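Local structure of BsaWI endonuclease (Geobacillus stearothermophilus, 4ZSF) at residues K181-S189 / W256-W267. The protein probably cuts double-stranded DNA as a metal-dependent restriction endonuclease of the PD-(D/E)XK superfamily. Numbering follows the deposited sequence.
Sequences KAMEAFFWS and WLHRRQWFNYEW
The Schellman motif that ends helix 172-184 offers its carbonyls to R260, just past helix 243-258. R260 stretches out from CG to NE, its CG turned away from the backbone N (chi1 -172°), and carries its guanidinium up to the turn. There NH2 donates to A185 O at 3.0 Å, in the carbonyl plane, while NE donates to F186 O at 2.9 Å, tilted 30° from that carbonyl's plane. NH2 also lies over one face of the F187 ring, a cation-pi contact with R260 CZ 4.8 Å from the ring centroid; NH1 makes a salt bridge to D131. Were R260 an alanine, D131 would probably lose this charge partner, and the two turn carbonyls these donors. F186, the positive-phi residue of the turn, points its CA hydrogen at F263 O, with CA 3.5 Å from that oxygen; its ring lies close to the 260-264 backbone, CE1 3.4 Å from Q261 O. In strand 188-193 of the mixed sheet of this PD-(D/E)XK nuclease fold, W188 joins F263 and W267 in an aromatic cluster. W267 lays its ring against F263 CZ, and its CZ3 meets W188 NE1 at 3.5 Å; its own NE1 is hydrogen-bonded to D255 OD2. M183 CE packs on Y265 CB at 3.7 Å.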
loop_
_atom_site.group_PDB
_atom_site.type_symbol
_atom_site.label_atom_id
_atom_site.label_comp_id
_atom_site.label_asym_id
_atom_site.label_seq_id
_atom_site.Cartn_x
_atom_site.Cartn_y
_atom_site.Cartn_z
ATOM N N LYS A 181 -8.891 -18.193 7.789
ATOM C CA LYS A 181 -10.201 -18.342 7.187
ATOM C C LYS A 181 -10.276 -19.503 6.171
ATOM O O LYS A 181 -11.324 -20.183 6.102
ATOM C CB LYS A 181 -10.626 -17.010 6.523
ATOM C CG LYS A 181 -10.930 -15.890 7.563
ATOM C CD LYS A 181 -11.892 -16.419 8.584
ATOM C CE LYS A 181 -12.570 -15.331 9.412
ATOM N NZ LYS A 181 -13.823 -15.913 10.050
ATOM N N ALA A 182 -9.195 -19.738 5.397
ATOM C CA ALA A 182 -9.146 -20.856 4.456
ATOM C C ALA A 182 -9.193 -22.172 5.235
ATOM O O ALA A 182 -9.885 -23.116 4.826
ATOM C CB ALA A 182 -7.876 -20.770 3.580
ATOM N N MET A 183 -8.488 -22.232 6.375
ATOM C CA MET A 183 -8.531 -23.464 7.206
ATOM C C MET A 183 -9.936 -23.643 7.769
ATOM O O MET A 183 -10.423 -24.777 7.849
ATOM C CB MET A 183 -7.477 -23.401 8.346
ATOM C CG MET A 183 -6.050 -23.322 7.755
ATOM S SD MET A 183 -4.761 -23.661 8.975
ATOM C CE MET A 183 -4.893 -22.201 9.991
ATOM N N GLU A 184 -10.578 -22.545 8.175
ATOM C CA GLU A 184 -11.960 -22.632 8.630
ATOM C C GLU A 184 -12.934 -23.126 7.550
ATOM O O GLU A 184 -13.996 -23.706 7.886
ATOM C CB GLU A 184 -12.457 -21.278 9.099
ATOM C CG GLU A 184 -12.111 -20.984 10.475
ATOM C CD GLU A 184 -12.653 -19.589 10.843
ATOM O OE1 GLU A 184 -13.746 -19.198 10.324
ATOM O OE2 GLU A 184 -11.951 -18.896 11.613
ATOM N N ALA A 185 -12.581 -22.862 6.301
ATOM C CA ALA A 185 -13.360 -23.286 5.126
ATOM C C ALA A 185 -12.992 -24.663 4.636
ATOM O O ALA A 185 -13.511 -25.094 3.613
ATOM C CB ALA A 185 -13.167 -22.299 3.978
ATOM N N PHE A 186 -12.117 -25.330 5.380
ATOM C CA PHE A 186 -11.683 -26.709 5.110
ATOM C C PHE A 186 -10.949 -26.787 3.784
ATOM O O PHE A 186 -11.154 -27.721 2.988
ATOM C CB PHE A 186 -12.848 -27.708 5.151
ATOM C CG PHE A 186 -13.590 -27.707 6.461
ATOM C CD1 PHE A 186 -13.166 -28.516 7.538
ATOM C CD2 PHE A 186 -14.693 -26.888 6.629
ATOM C CE1 PHE A 186 -13.859 -28.509 8.742
ATOM C CE2 PHE A 186 -15.371 -26.841 7.843
ATOM C CZ PHE A 186 -14.986 -27.701 8.903
ATOM N N PHE A 187 -9.975 -25.887 3.610
ATOM C CA PHE A 187 -8.962 -26.059 2.547
ATOM C C PHE A 187 -7.583 -26.193 3.194
ATOM O O PHE A 187 -7.323 -25.604 4.261
ATOM C CB PHE A 187 -8.938 -24.861 1.613
ATOM C CG PHE A 187 -10.196 -24.753 0.751
ATOM C CD1 PHE A 187 -11.315 -24.038 1.193
ATOM C CD2 PHE A 187 -10.235 -25.378 -0.506
ATOM C CE1 PHE A 187 -12.481 -23.956 0.378
ATOM C CE2 PHE A 187 -11.387 -25.283 -1.295
ATOM C CZ PHE A 187 -12.476 -24.596 -0.863
ATOM N N TRP A 188 -6.692 -26.904 2.492
ATOM C CA TRP A 188 -5.254 -26.872 2.862
ATOM C C TRP A 188 -4.767 -25.461 2.697
ATOM O O TRP A 188 -4.986 -24.864 1.642
ATOM C CB TRP A 188 -4.519 -27.805 1.941
ATOM C CG TRP A 188 -3.111 -28.109 2.331
ATOM C CD1 TRP A 188 -2.615 -28.343 3.607
ATOM C CD2 TRP A 188 -2.014 -28.260 1.421
ATOM N NE1 TRP A 188 -1.274 -28.664 3.499
ATOM C CE2 TRP A 188 -0.890 -28.616 2.179
ATOM C CE3 TRP A 188 -1.887 -28.145 0.017
ATOM C CZ2 TRP A 188 0.365 -28.866 1.579
ATOM C CZ3 TRP A 188 -0.660 -28.384 -0.571
ATOM C CH2 TRP A 188 0.469 -28.699 0.217
ATOM N N SER A 189 -4.098 -24.906 3.706
ATOM C CA SER A 189 -3.680 -23.514 3.576
ATOM C C SER A 189 -2.197 -23.424 3.878
ATOM O O SER A 189 -1.763 -23.695 4.998
ATOM C CB SER A 189 -4.471 -22.587 4.528
ATOM O OG SER A 189 -4.029 -21.248 4.358
ATOM N N TRP A 256 -8.471 -34.218 1.997
ATOM C CA TRP A 256 -9.521 -33.310 1.592
ATOM C C TRP A 256 -10.628 -34.065 0.861
ATOM O O TRP A 256 -11.845 -33.811 1.060
ATOM C CB TRP A 256 -8.921 -32.200 0.719
ATOM C CG TRP A 256 -9.869 -31.117 0.394
ATOM C CD1 TRP A 256 -9.973 -29.895 1.029
ATOM C CD2 TRP A 256 -10.778 -31.081 -0.710
ATOM N NE1 TRP A 256 -10.912 -29.105 0.389
ATOM C CE2 TRP A 256 -11.428 -29.814 -0.680
ATOM C CE3 TRP A 256 -11.116 -31.999 -1.709
ATOM C CZ2 TRP A 256 -12.401 -29.436 -1.630
ATOM C CZ3 TRP A 256 -12.127 -31.645 -2.641
ATOM C CH2 TRP A 256 -12.740 -30.361 -2.602
ATOM N N LEU A 257 -10.221 -35.015 0.018
ATOM C CA LEU A 257 -11.198 -35.797 -0.704
ATOM C C LEU A 257 -11.989 -36.716 0.239
ATOM O O LEU A 257 -13.169 -36.903 0.050
ATOM C CB LEU A 257 -10.513 -36.665 -1.767
ATOM C CG LEU A 257 -9.928 -35.852 -2.940
ATOM C CD1 LEU A 257 -9.017 -36.812 -3.718
ATOM C CD2 LEU A 257 -11.107 -35.301 -3.819
ATOM N N HIS A 258 -11.343 -37.321 1.231
ATOM C CA HIS A 258 -12.030 -38.427 1.915
ATOM C C HIS A 258 -12.418 -38.176 3.358
ATOM O O HIS A 258 -13.267 -38.891 3.862
ATOM C CB HIS A 258 -11.189 -39.699 1.823
ATOM C CG HIS A 258 -10.987 -40.131 0.395
ATOM N ND1 HIS A 258 -9.741 -40.330 -0.169
ATOM C CD2 HIS A 258 -11.885 -40.303 -0.607
ATOM C CE1 HIS A 258 -9.886 -40.653 -1.449
ATOM N NE2 HIS A 258 -11.172 -40.615 -1.746
ATOM N N ARG A 259 -11.808 -37.193 4.009
ATOM C CA ARG A 259 -12.155 -36.914 5.420
ATOM C C ARG A 259 -12.079 -35.390 5.609
ATOM O O ARG A 259 -11.451 -34.890 6.527
ATOM C CB ARG A 259 -11.246 -37.721 6.387
ATOM C CG ARG A 259 -9.757 -37.637 6.130
ATOM C CD ARG A 259 -8.986 -38.799 6.876
ATOM N NE ARG A 259 -9.493 -40.079 6.391
ATOM C CZ ARG A 259 -9.161 -40.630 5.220
ATOM N NH1 ARG A 259 -8.230 -40.076 4.408
ATOM N NH2 ARG A 259 -9.743 -41.758 4.852
ATOM N N ARG A 260 -12.745 -34.646 4.717
ATOM C CA ARG A 260 -12.583 -33.175 4.736
ATOM C C ARG A 260 -13.020 -32.509 6.078
ATOM O O ARG A 260 -12.529 -31.416 6.457
ATOM C CB ARG A 260 -13.382 -32.579 3.568
ATOM C CG ARG A 260 -13.104 -31.099 3.418
ATOM C CD ARG A 260 -13.827 -30.517 2.173
ATOM N NE ARG A 260 -13.616 -29.058 2.104
ATOM C CZ ARG A 260 -14.225 -28.261 1.234
ATOM N NH1 ARG A 260 -15.086 -28.770 0.372
ATOM N NH2 ARG A 260 -13.990 -26.951 1.242
ATOM N N GLN A 261 -13.902 -33.175 6.828
ATOM C CA GLN A 261 -14.430 -32.604 8.065
ATOM C C GLN A 261 -13.312 -32.419 9.113
ATOM O O GLN A 261 -13.474 -31.655 10.073
ATOM C CB GLN A 261 -15.540 -33.474 8.659
ATOM C CG GLN A 261 -15.093 -34.891 9.144
ATOM C CD GLN A 261 -14.999 -35.950 8.038
ATOM O OE1 GLN A 261 -15.298 -35.693 6.859
ATOM N NE2 GLN A 261 -14.530 -37.132 8.417
ATOM N N TRP A 262 -12.219 -33.145 8.947
ATOM C CA TRP A 262 -11.132 -32.981 9.924
ATOM C C TRP A 262 -10.021 -32.110 9.325
ATOM O O TRP A 262 -8.914 -32.035 9.876
ATOM C CB TRP A 262 -10.615 -34.355 10.411
ATOM C CG TRP A 262 -11.708 -35.109 11.107
ATOM C CD1 TRP A 262 -12.613 -34.614 12.026
ATOM C CD2 TRP A 262 -12.027 -36.481 10.929
ATOM N NE1 TRP A 262 -13.480 -35.601 12.394
ATOM C CE2 TRP A 262 -13.146 -36.760 11.747
ATOM C CE3 TRP A 262 -11.490 -37.503 10.117
ATOM C CZ2 TRP A 262 -13.744 -38.028 11.825
ATOM C CZ3 TRP A 262 -12.091 -38.770 10.193
ATOM C CH2 TRP A 262 -13.203 -39.017 11.049
ATOM N N PHE A 263 -10.340 -31.359 8.265
ATOM C CA PHE A 263 -9.314 -30.493 7.634
ATOM C C PHE A 263 -9.460 -29.049 8.089
ATOM O O PHE A 263 -9.391 -28.143 7.277
ATOM C CB PHE A 263 -9.386 -30.569 6.109
ATOM C CG PHE A 263 -8.006 -30.629 5.459
ATOM C CD1 PHE A 263 -7.041 -29.680 5.778
ATOM C CD2 PHE A 263 -7.680 -31.638 4.556
ATOM C CE1 PHE A 263 -5.726 -29.740 5.220
ATOM C CE2 PHE A 263 -6.390 -31.724 3.999
ATOM C CZ PHE A 263 -5.413 -30.755 4.298
ATOM N N ASN A 264 -9.687 -28.852 9.386
ATOM C CA ASN A 264 -9.622 -27.509 9.988
ATOM C C ASN A 264 -8.142 -27.220 10.338
ATOM O O ASN A 264 -7.234 -27.920 9.873
ATOM C CB ASN A 264 -10.511 -27.373 11.250
ATOM C CG ASN A 264 -10.006 -28.229 12.423
ATOM O OD1 ASN A 264 -9.137 -29.113 12.263
ATOM N ND2 ASN A 264 -10.554 -27.986 13.607
ATOM N N TYR A 265 -7.912 -26.212 11.178
ATOM C CA TYR A 265 -6.538 -25.809 11.503
ATOM C C TYR A 265 -5.709 -26.932 12.151
ATOM O O TYR A 265 -4.498 -26.872 12.123
ATOM C CB TYR A 265 -6.566 -24.527 12.406
ATOM C CG TYR A 265 -7.028 -24.824 13.814
ATOM C CD1 TYR A 265 -6.115 -25.230 14.775
ATOM C CD2 TYR A 265 -8.403 -24.806 14.169
ATOM C CE1 TYR A 265 -6.517 -25.540 16.077
ATOM C CE2 TYR A 265 -8.805 -25.132 15.491
ATOM C CZ TYR A 265 -7.841 -25.503 16.407
ATOM O OH TYR A 265 -8.189 -25.822 17.688
ATOM N N GLU A 266 -6.355 -27.940 12.760
ATOM C CA GLU A 266 -5.630 -28.950 13.493
ATOM C C GLU A 266 -4.886 -29.905 12.581
ATOM O O GLU A 266 -3.900 -30.549 13.001
ATOM C CB GLU A 266 -6.586 -29.775 14.389
ATOM C CG GLU A 266 -7.271 -28.925 15.431
ATOM C CD GLU A 266 -8.219 -29.772 16.256
ATOM O OE1 GLU A 266 -7.734 -30.449 17.203
ATOM O OE2 GLU A 266 -9.428 -29.752 15.972
ATOM N N TRP A 267 -5.333 -29.991 11.338
ATOM C CA TRP A 267 -4.729 -30.951 10.402
ATOM C C TRP A 267 -3.222 -30.684 10.282
ATOM O O TRP A 267 -2.776 -29.538 10.191
ATOM C CB TRP A 267 -5.372 -30.864 9.018
ATOM C CG TRP A 267 -4.841 -31.909 8.033
ATOM C CD1 TRP A 267 -5.389 -33.155 7.816
ATOM C CD2 TRP A 267 -3.690 -31.816 7.190
ATOM N NE1 TRP A 267 -4.640 -33.832 6.861
ATOM C CE2 TRP A 267 -3.602 -33.024 6.456
ATOM C CE3 TRP A 267 -2.741 -30.799 6.948
ATOM C CZ2 TRP A 267 -2.583 -33.270 5.498
ATOM C CZ3 TRP A 267 -1.708 -31.036 5.972
ATOM C CH2 TRP A 267 -1.656 -32.250 5.262
#